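Local structure of nicotinate-nucleotide pyrophosphorylase (Pyrococcus furiosus, 2I14) at residues K42-V48 against L308-E314; K270-G275 against V288-G293; R327-Y331 against V341-L347. The protein probably catalyses the ATP-dependent transfer of the phosphoribosyl group of phosphoribosyl pyrophosphate to nicotinate, forming nicotinate mononucleotide on the route to NAD. All coordinates share one frame; numbering follows the deposited sequence.

How the contacts relate
From the N terminus, 42-48 comes first and waits some 260 residues for its partner, 308-314. Contact 1 therefore closes a very long loop, which carries the parallel sheet with its bound phosphoribosyl pyrophosphate analogue. Contact 2 (270-275 with 288-293) is a short closure made within that loop, on the far side of the chain's centre; the centres of contacts 1 and 2 lie about 48 Å apart. Contact 3 (327-331 with 341-347) follows in series as a hairpin beside a zinc site. It belongs to the same antiparallel sheet as contact 1 and touches it where Arg327 packs on Leu45 and Glu312. No two contacts cross along the chain.

Contact 1: residues K42-V48 against L308-E314; sequences KKVLADV and LDIVEVE
Leu45 faces both Val311 and Glu312, a classic beta bulge that shifts the register of the antiparallel segments 42-48 and 308-314 by one residue. Val311 N makes the firmer bond to Leu45 O, at 2.9 Å; that from Glu312 N is weak. Leu45 N meets Glu312 O at 2.7 Å, almost straight at 172°. Asp47 and Asp309 form a hydrogen-bonded pair, each giving its N to the other's O. Within the bulge Val311 points toward the other strand, and a chi1 of -54° sets its CG1 on Asp47 CB.

Val44, Ala46, Val48, Leu308, Ile310 and Val313 share one apolar face, where the beta-branched valines and Ile310 suit extended backbone. Val44 CG1 lies beside Val313 CG1, pointing the same way. Ala46 is small enough for Leu308 to lay both methyls against its CB; Leu308 CD2 also reaches Val48 CG2 (3.5 Å).

Glu314 bends back, and its OE2 accepts Lys43 N at 3.0 Å on the anti side, the donor tilted well out of the carboxylate plane. The Lys42 and Glu314 side chains cross at about a right angle; Lys42 CB lies against the carboxylate, while Lys42 NZ, 4.0 Å from Glu314 OE1, is too far for a salt bridge and bonds to Thr189 O of the second subunit. Gln96 NE2 holds Asp47 OD1, and the Asp309 side chain lies about 5 Å from a bound phosphoribosyl pyrophosphate analogue.

Strand 43-49 runs between 307-313 and 95-98, with helix 101-104 packed on Val44, helix 108-131 on Val48, and Ile188 of the second subunit on Ile310 and Val313.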
loop_
_atom_site.group_PDB
_atom_site.type_symbol
_atom_site.label_atom_id
_atom_site.label_comp_id
_atom_site.label_asym_id
_atom_site.label_seq_id
_atom_site.Cartn_x
_atom_site.Cartn_y
_atom_site.Cartn_z
ATOM N N LYS A 42 1.934 25.461 48.631
ATOM C CA LYS A 42 0.561 25.714 48.212
ATOM C C LYS A 42 -0.175 24.439 47.788
ATOM O O LYS A 42 0.431 23.483 47.296
ATOM C CB LYS A 42 0.520 26.742 47.081
ATOM C CG LYS A 42 1.372 26.403 45.884
ATOM C CD LYS A 42 1.046 27.330 44.717
ATOM C CE LYS A 42 1.301 28.792 45.052
ATOM N NZ LYS A 42 0.883 29.678 43.933
ATOM N N LYS A 43 -1.490 24.447 47.997
ATOM C CA LYS A 43 -2.354 23.313 47.675
ATOM C C LYS A 43 -2.657 23.230 46.181
ATOM O O LYS A 43 -3.018 24.227 45.546
ATOM C CB LYS A 43 -3.672 23.415 48.463
ATOM C CG LYS A 43 -3.917 22.320 49.523
ATOM C CD LYS A 43 -2.901 22.341 50.676
ATOM C CE LYS A 43 -3.476 21.738 51.974
ATOM N NZ LYS A 43 -3.982 20.323 51.865
ATOM N N VAL A 44 -2.505 22.029 45.630
ATOM C CA VAL A 44 -2.760 21.779 44.220
ATOM C C VAL A 44 -3.464 20.442 44.044
ATOM O O VAL A 44 -3.347 19.543 44.880
ATOM C CB VAL A 44 -1.454 21.724 43.395
ATOM C CG1 VAL A 44 -0.791 23.092 43.364
ATOM C CG2 VAL A 44 -0.510 20.673 43.988
ATOM N N LEU A 45 -4.205 20.327 42.949
ATOM C CA LEU A 45 -4.899 19.095 42.622
ATOM C C LEU A 45 -4.289 18.601 41.320
ATOM O O LEU A 45 -4.328 19.295 40.300
ATOM C CB LEU A 45 -6.396 19.342 42.436
ATOM C CG LEU A 45 -7.247 18.110 42.086
ATOM C CD1 LEU A 45 -7.040 17.026 43.119
ATOM C CD2 LEU A 45 -8.714 18.501 42.004
ATOM N N ALA A 46 -3.697 17.415 41.367
ATOM C CA ALA A 46 -3.085 16.834 40.185
ATOM C C ALA A 46 -3.974 15.710 39.637
ATOM O O ALA A 46 -4.655 15.002 40.382
ATOM C CB ALA A 46 -1.678 16.313 40.517
ATOM N N ASP A 47 -3.963 15.580 38.315
ATOM C CA ASP A 47 -4.744 14.590 37.590
ATOM C C ASP A 47 -3.829 13.555 36.951
ATOM O O ASP A 47 -2.680 13.850 36.596
ATOM C CB ASP A 47 -5.519 15.283 36.466
ATOM C CG ASP A 47 -7.020 15.290 36.690
ATOM O OD1 ASP A 47 -7.444 14.981 37.827
ATOM O OD2 ASP A 47 -7.770 15.618 35.731
ATOM N N VAL A 48 -4.340 12.339 36.802
ATOM C CA VAL A 48 -3.592 11.283 36.142
ATOM C C VAL A 48 -4.447 10.798 34.975
ATOM O O VAL A 48 -5.565 10.308 35.171
ATOM C CB VAL A 48 -3.291 10.126 37.084
ATOM C CG1 VAL A 48 -2.687 8.990 36.303
ATOM C CG2 VAL A 48 -2.310 10.572 38.141
ATOM N N LEU A 308 0.945 12.629 35.221
ATOM C CA LEU A 308 0.420 13.364 36.370
ATOM C C LEU A 308 0.530 14.866 36.083
ATOM O O LEU A 308 1.633 15.411 35.973
ATOM C CB LEU A 308 1.232 13.009 37.626
ATOM C CG LEU A 308 0.859 13.656 38.967
ATOM C CD1 LEU A 308 1.249 15.134 39.014
ATOM C CD2 LEU A 308 -0.635 13.492 39.179
ATOM N N ASP A 309 -0.607 15.541 35.962
ATOM C CA ASP A 309 -0.590 16.977 35.684
ATOM C C ASP A 309 -1.508 17.798 36.583
ATOM O O ASP A 309 -2.701 17.514 36.684
ATOM C CB ASP A 309 -0.995 17.249 34.238
ATOM C CG ASP A 309 -0.233 16.401 33.248
ATOM O OD1 ASP A 309 0.993 16.223 33.416
ATOM O OD2 ASP A 309 -0.861 15.922 32.285
ATOM N N ILE A 310 -0.952 18.828 37.221
ATOM C CA ILE A 310 -1.747 19.706 38.082
ATOM C C ILE A 310 -2.769 20.457 37.228
ATOM O O ILE A 310 -2.418 21.201 36.317
ATOM C CB ILE A 310 -0.846 20.692 38.856
ATOM C CG1 ILE A 310 0.334 21.111 37.990
ATOM C CG2 ILE A 310 -0.320 20.031 40.114
ATOM C CD1 ILE A 310 1.436 21.785 38.774
ATOM N N VAL A 311 -4.040 20.217 37.519
ATOM C CA VAL A 311 -5.144 20.826 36.791
ATOM C C VAL A 311 -5.830 21.921 37.606
ATOM O O VAL A 311 -6.751 22.582 37.126
ATOM C CB VAL A 311 -6.194 19.776 36.429
ATOM C CG1 VAL A 311 -5.541 18.628 35.684
ATOM C CG2 VAL A 311 -6.857 19.273 37.685
ATOM N N GLU A 312 -5.379 22.102 38.844
ATOM C CA GLU A 312 -5.942 23.122 39.716
ATOM C C GLU A 312 -4.976 23.464 40.849
ATOM O O GLU A 312 -4.413 22.574 41.491
ATOM C CB GLU A 312 -7.275 22.640 40.292
ATOM C CG GLU A 312 -8.181 23.768 40.774
ATOM C CD GLU A 312 -9.537 23.277 41.257
ATOM O OE1 GLU A 312 -9.574 22.544 42.272
ATOM O OE2 GLU A 312 -10.559 23.624 40.619
ATOM N N VAL A 313 -4.783 24.762 41.077
ATOM C CA VAL A 313 -3.895 25.245 42.129
ATOM C C VAL A 313 -4.643 26.249 43.002
ATOM O O VAL A 313 -5.019 27.324 42.536
ATOM C CB VAL A 313 -2.653 25.933 41.532
ATOM C CG1 VAL A 313 -1.638 26.231 42.633
ATOM C CG2 VAL A 313 -2.044 25.053 40.463
ATOM N N GLU A 314 -4.858 25.892 44.265
ATOM C CA GLU A 314 -5.573 26.750 45.210
ATOM C C GLU A 314 -6.990 27.065 44.725
ATOM O O GLU A 314 -7.389 28.227 44.646
ATOM C CB GLU A 314 -4.808 28.057 45.433
ATOM C CG GLU A 314 -4.399 28.301 46.872
ATOM C CD GLU A 314 -2.894 28.208 47.080
ATOM O OE1 GLU A 314 -2.158 29.046 46.505
ATOM O OE2 GLU A 314 -2.450 27.298 47.819
#

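Contact 2: residues K270-G275 against V288-G293; sequences KIFVSG and VVDAFG
Over one face of the Phe272 ring lies Ala291 O, 3.7 Å above the plane and offset toward the rim, while Ala291 CB touches the ring at CD2. These residues pair the two strands of a beta-alpha-beta unit, 270-274 and 291-294 joined through helix 279-283, in the TIM-barrel-related C-terminal domain of the quinolinate phosphoribosyl transferase type. The Phe292 ring meets Val273 CG2 obliquely, these two side chains lying side by side. A third flat group, the Asp290 carboxylate, receives Ile271 N from above its plane, OD1 to N 3.0 Å.

Just before its strand Asp290 N bonds to Ile271 O at 2.8 Å; the parallel pairing proper starts at Phe272 and Ala291 and continues with Val273 N to Ala291 O and Gly293 N to Val273 O. Asp290 suits the entry to its strand, since its other oxygen, OD2, forms a salt bridge with Lys270 NZ (3.6 Å). Val273 CG1 meets Val289 CG1, an apolar patch that continues onto Ile254 of helix 250-263.

At the C-terminal ends of the strands Ser274 and Gly275 touch the bound phosphoribosyl pyrophosphate analogue. Gly293 suits the place beside Ser274, since a CB on it would fall 2.6 Å from Ser274 CB.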
loop_
_atom_site.group_PDB
_atom_site.type_symbol
_atom_site.label_atom_id
_atom_site.label_comp_id
_atom_site.label_asym_id
_atom_site.label_seq_id
_atom_site.Cartn_x
_atom_site.Cartn_y
_atom_site.Cartn_z
ATOM N N LYS A 270 -8.417 -32.484 24.519
ATOM C CA LYS A 270 -8.572 -31.136 24.009
ATOM C C LYS A 270 -7.269 -30.607 23.409
ATOM O O LYS A 270 -6.195 -31.184 23.592
ATOM C CB LYS A 270 -9.013 -30.221 25.138
ATOM C CG LYS A 270 -10.278 -30.660 25.855
ATOM C CD LYS A 270 -10.482 -29.825 27.116
ATOM C CE LYS A 270 -11.823 -30.076 27.750
ATOM N NZ LYS A 270 -12.918 -29.700 26.822
ATOM N N ILE A 271 -7.378 -29.498 22.688
ATOM C CA ILE A 271 -6.221 -28.878 22.065
ATOM C C ILE A 271 -5.838 -27.612 22.807
ATOM O O ILE A 271 -6.572 -26.624 22.793
ATOM C CB ILE A 271 -6.500 -28.510 20.602
ATOM C CG1 ILE A 271 -7.009 -29.740 19.841
ATOM C CG2 ILE A 271 -5.223 -27.990 19.952
ATOM C CD1 ILE A 271 -5.996 -30.865 19.730
ATOM N N PHE A 272 -4.685 -27.658 23.461
ATOM C CA PHE A 272 -4.172 -26.529 24.208
ATOM C C PHE A 272 -2.972 -25.987 23.430
ATOM O O PHE A 272 -2.053 -26.741 23.093
ATOM C CB PHE A 272 -3.754 -26.994 25.593
ATOM C CG PHE A 272 -3.330 -25.883 26.503
ATOM C CD1 PHE A 272 -2.114 -25.223 26.312
ATOM C CD2 PHE A 272 -4.148 -25.485 27.555
ATOM C CE1 PHE A 272 -1.723 -24.187 27.155
ATOM C CE2 PHE A 272 -3.766 -24.445 28.405
ATOM C CZ PHE A 272 -2.554 -23.796 28.207
ATOM N N VAL A 273 -2.991 -24.690 23.119
ATOM C CA VAL A 273 -1.891 -24.086 22.367
ATOM C C VAL A 273 -1.247 -22.899 23.068
ATOM O O VAL A 273 -1.863 -22.202 23.875
ATOM C CB VAL A 273 -2.331 -23.616 20.953
ATOM C CG1 VAL A 273 -3.012 -24.742 20.211
ATOM C CG2 VAL A 273 -3.229 -22.391 21.066
ATOM N N SER A 274 0.015 -22.691 22.746
ATOM C CA SER A 274 0.752 -21.597 23.311
ATOM C C SER A 274 1.924 -21.372 22.364
ATOM O O SER A 274 2.286 -22.261 21.592
ATOM C CB SER A 274 1.251 -21.970 24.705
ATOM O OG SER A 274 2.284 -22.938 24.617
ATOM N N GLY A 275 2.505 -20.178 22.407
ATOM C CA GLY A 275 3.630 -19.912 21.542
ATOM C C GLY A 275 3.437 -18.694 20.676
ATOM O O GLY A 275 2.690 -18.724 19.698
ATOM N N VAL A 288 -11.036 -23.651 17.112
ATOM C CA VAL A 288 -10.475 -24.975 16.939
ATOM C C VAL A 288 -9.516 -25.298 18.078
ATOM O O VAL A 288 -8.892 -26.353 18.104
ATOM C CB VAL A 288 -9.761 -25.057 15.574
ATOM C CG1 VAL A 288 -9.024 -26.373 15.424
ATOM C CG2 VAL A 288 -10.782 -24.902 14.461
ATOM N N VAL A 289 -9.406 -24.383 19.030
ATOM C CA VAL A 289 -8.524 -24.595 20.163
ATOM C C VAL A 289 -9.339 -24.481 21.441
ATOM O O VAL A 289 -10.307 -23.716 21.515
ATOM C CB VAL A 289 -7.365 -23.581 20.167
ATOM C CG1 VAL A 289 -6.441 -23.855 19.000
ATOM C CG2 VAL A 289 -7.906 -22.186 20.056
ATOM N N ASP A 290 -8.941 -25.251 22.444
ATOM C CA ASP A 290 -9.654 -25.274 23.701
ATOM C C ASP A 290 -9.181 -24.259 24.721
ATOM O O ASP A 290 -10.005 -23.606 25.372
ATOM C CB ASP A 290 -9.598 -26.686 24.290
ATOM C CG ASP A 290 -10.480 -27.665 23.532
ATOM O OD1 ASP A 290 -10.058 -28.178 22.467
ATOM O OD2 ASP A 290 -11.615 -27.904 24.004
ATOM N N ALA A 291 -7.861 -24.136 24.871
ATOM C CA ALA A 291 -7.282 -23.196 25.825
ATOM C C ALA A 291 -5.995 -22.597 25.298
ATOM O O ALA A 291 -5.212 -23.268 24.615
ATOM C CB ALA A 291 -7.029 -23.879 27.137
ATOM N N PHE A 292 -5.777 -21.330 25.645
ATOM C CA PHE A 292 -4.593 -20.599 25.197
ATOM C C PHE A 292 -3.539 -20.317 26.250
ATOM O O PHE A 292 -3.859 -19.992 27.399
ATOM C CB PHE A 292 -4.990 -19.253 24.607
ATOM C CG PHE A 292 -5.903 -19.342 23.434
ATOM C CD1 PHE A 292 -7.270 -19.336 23.608
ATOM C CD2 PHE A 292 -5.394 -19.378 22.147
ATOM C CE1 PHE A 292 -8.127 -19.353 22.518
ATOM C CE2 PHE A 292 -6.244 -19.396 21.054
ATOM C CZ PHE A 292 -7.619 -19.382 21.249
ATOM N N GLY A 293 -2.281 -20.421 25.828
ATOM C CA GLY A 293 -1.145 -20.128 26.688
ATOM C C GLY A 293 -0.463 -18.905 26.078
ATOM O O GLY A 293 0.205 -18.998 25.037
#

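Contact 3: residues R327-Y331 against V341-L347; sequences RKQVY and VPANKKL
Gln329 and Val341 form a hydrogen-bonded pair of a beta hairpin, strands 328-333 and 338-342, whose turn end supplies Cys333, at the end of the first strand, and His337, in the loop, to a zinc ion; Cys350 and Cys353 complete that site. Gln329 N meets Val341 O at 3.0 Å, and Val341 N returns to Gln329 O at 2.9 Å, both close to straight. Farther from the loop, Ala343 N bonds to Arg327 O at 3.0 Å. Pro342, in the non-hydrogen-bonded pair with Lys328, suits a position where no amide hydrogen is needed across the strands. It also begins the type I turn to Lys345 that carries the chain back toward Tyr331.

Tyr331 fills the angle between the strand and this returning chain. Its CG stands anti to the carbonyl carbon (chi1 -65°), which swings the ring toward Val341 and Leu347. Leu347 CB sits over one ring face, 3.9 Å from the centroid in a CH-pi contact, and CD1 of the same leucine reaches Tyr331 CD1. Val341 CG2 touches Tyr331 CE1 at 3.5 Å, the two side chains crossing at about a right angle. With an alanine in place of Tyr331, Leu347 and Val341 would probably lose their shared ring and the returning chain its apolar anchor on the strand.

Arg327 places CG against Ala343 CB and sends NH2 into a salt bridge with Glu98. Strand 338-342 is the outermost of its sheet within the chain; Trp259 of the third subunit packs on Lys328 and Pro342, while strand 357-365 flanks 328-333 on its other side.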
loop_
_atom_site.group_PDB
_atom_site.type_symbol
_atom_site.label_atom_id
_atom_site.label_comp_id
_atom_site.label_asym_id
_atom_site.label_seq_id
_atom_site.Cartn_x
_atom_site.Cartn_y
_atom_site.Cartn_z
ATOM N N ARG A 327 -10.892 20.602 38.552
ATOM C CA ARG A 327 -11.208 19.411 39.344
ATOM C C ARG A 327 -12.463 18.787 38.759
ATOM O O ARG A 327 -13.505 19.436 38.706
ATOM C CB ARG A 327 -11.480 19.787 40.802
ATOM C CG ARG A 327 -12.249 18.724 41.589
ATOM C CD ARG A 327 -12.793 19.284 42.900
ATOM N NE ARG A 327 -11.724 19.557 43.857
ATOM C CZ ARG A 327 -11.053 18.617 44.514
ATOM N NH1 ARG A 327 -11.342 17.335 44.330
ATOM N NH2 ARG A 327 -10.076 18.961 45.338
ATOM N N LYS A 328 -12.384 17.535 38.324
ATOM C CA LYS A 328 -13.557 16.920 37.728
ATOM C C LYS A 328 -13.904 15.499 38.132
ATOM O O LYS A 328 -13.171 14.839 38.871
ATOM C CB LYS A 328 -13.455 17.009 36.207
ATOM C CG LYS A 328 -13.798 18.395 35.663
ATOM C CD LYS A 328 -12.758 19.467 36.027
ATOM C CE LYS A 328 -13.344 20.900 36.065
ATOM N NZ LYS A 328 -14.225 21.195 37.244
ATOM N N GLN A 329 -15.052 15.049 37.634
ATOM C CA GLN A 329 -15.559 13.711 37.906
ATOM C C GLN A 329 -16.011 13.055 36.615
ATOM O O GLN A 329 -16.366 13.736 35.656
ATOM C CB GLN A 329 -16.747 13.773 38.876
ATOM C CG GLN A 329 -16.467 13.178 40.258
ATOM C CD GLN A 329 -16.377 11.669 40.236
ATOM O OE1 GLN A 329 -15.648 11.088 39.442
ATOM N NE2 GLN A 329 -17.116 11.027 41.118
ATOM N N VAL A 330 -15.990 11.726 36.602
ATOM C CA VAL A 330 -16.404 10.946 35.448
ATOM C C VAL A 330 -17.620 10.109 35.817
ATOM O O VAL A 330 -17.555 9.268 36.710
ATOM C CB VAL A 330 -15.277 9.993 34.972
ATOM C CG1 VAL A 330 -14.086 10.784 34.487
ATOM C CG2 VAL A 330 -14.841 9.107 36.095
ATOM N N TYR A 331 -18.734 10.344 35.132
ATOM C CA TYR A 331 -19.963 9.599 35.398
ATOM C C TYR A 331 -20.179 8.496 34.375
ATOM O O TYR A 331 -20.092 8.720 33.175
ATOM C CB TYR A 331 -21.180 10.537 35.443
ATOM C CG TYR A 331 -21.111 11.512 36.599
ATOM C CD1 TYR A 331 -20.320 12.658 36.522
ATOM C CD2 TYR A 331 -21.769 11.250 37.799
ATOM C CE1 TYR A 331 -20.178 13.518 37.607
ATOM C CE2 TYR A 331 -21.634 12.107 38.894
ATOM C CZ TYR A 331 -20.836 13.240 38.790
ATOM O OH TYR A 331 -20.696 14.100 39.860
ATOM N N VAL A 341 -17.160 15.495 33.431
ATOM C CA VAL A 341 -17.714 16.825 33.647
ATOM C C VAL A 341 -17.032 17.479 34.820
ATOM O O VAL A 341 -16.363 16.815 35.611
ATOM C CB VAL A 341 -19.237 16.782 33.943
ATOM C CG1 VAL A 341 -20.017 16.429 32.684
ATOM C CG2 VAL A 341 -19.522 15.774 35.042
ATOM N N PRO A 342 -17.178 18.803 34.934
ATOM C CA PRO A 342 -16.577 19.563 36.028
ATOM C C PRO A 342 -17.231 19.160 37.352
ATOM O O PRO A 342 -18.434 18.906 37.394
ATOM C CB PRO A 342 -16.881 21.009 35.641
ATOM C CG PRO A 342 -16.908 20.954 34.153
ATOM C CD PRO A 342 -17.715 19.711 33.911
ATOM N N ALA A 343 -16.445 19.095 38.423
ATOM C CA ALA A 343 -16.974 18.729 39.738
ATOM C C ALA A 343 -18.026 19.738 40.228
ATOM O O ALA A 343 -18.890 19.401 41.047
ATOM C CB ALA A 343 -15.832 18.630 40.750
ATOM N N ASN A 344 -17.940 20.969 39.718
ATOM C CA ASN A 344 -18.864 22.052 40.067
ATOM C C ASN A 344 -20.299 21.723 39.648
ATOM O O ASN A 344 -21.225 22.474 39.939
ATOM C CB ASN A 344 -18.429 23.360 39.385
ATOM C CG ASN A 344 -17.022 23.812 39.795
ATOM O OD1 ASN A 344 -16.026 23.124 39.534
ATOM N ND2 ASN A 344 -16.941 24.979 40.435
ATOM N N LYS A 345 -20.471 20.606 38.950
ATOM C CA LYS A 345 -21.780 20.168 38.480
ATOM C C LYS A 345 -21.944 18.691 38.823
ATOM O O LYS A 345 -20.962 18.003 39.099
ATOM C CB LYS A 345 -21.901 20.367 36.963
ATOM C CG LYS A 345 -21.795 21.827 36.489
ATOM C CD LYS A 345 -20.374 22.398 36.624
ATOM C CE LYS A 345 -20.311 23.869 36.214
ATOM N NZ LYS A 345 -18.953 24.456 36.409
ATOM N N LYS A 346 -23.177 18.198 38.800
ATOM C CA LYS A 346 -23.423 16.798 39.133
ATOM C C LYS A 346 -24.476 16.145 38.246
ATOM O O LYS A 346 -25.598 16.643 38.116
ATOM C CB LYS A 346 -23.828 16.683 40.609
ATOM C CG LYS A 346 -22.806 17.309 41.564
ATOM C CD LYS A 346 -23.200 17.189 43.019
ATOM C CE LYS A 346 -22.234 17.974 43.885
ATOM N NZ LYS A 346 -20.824 17.533 43.701
ATOM N N LEU A 347 -24.097 15.023 37.640
ATOM C CA LEU A 347 -24.979 14.270 36.752
ATOM C C LEU A 347 -25.842 13.275 37.504
ATOM O O LEU A 347 -25.512 12.862 38.617
ATOM C CB LEU A 347 -24.156 13.506 35.716
ATOM C CG LEU A 347 -23.789 14.204 34.416
ATOM C CD1 LEU A 347 -22.602 13.505 33.789
ATOM C CD2 LEU A 347 -24.986 14.197 33.486
#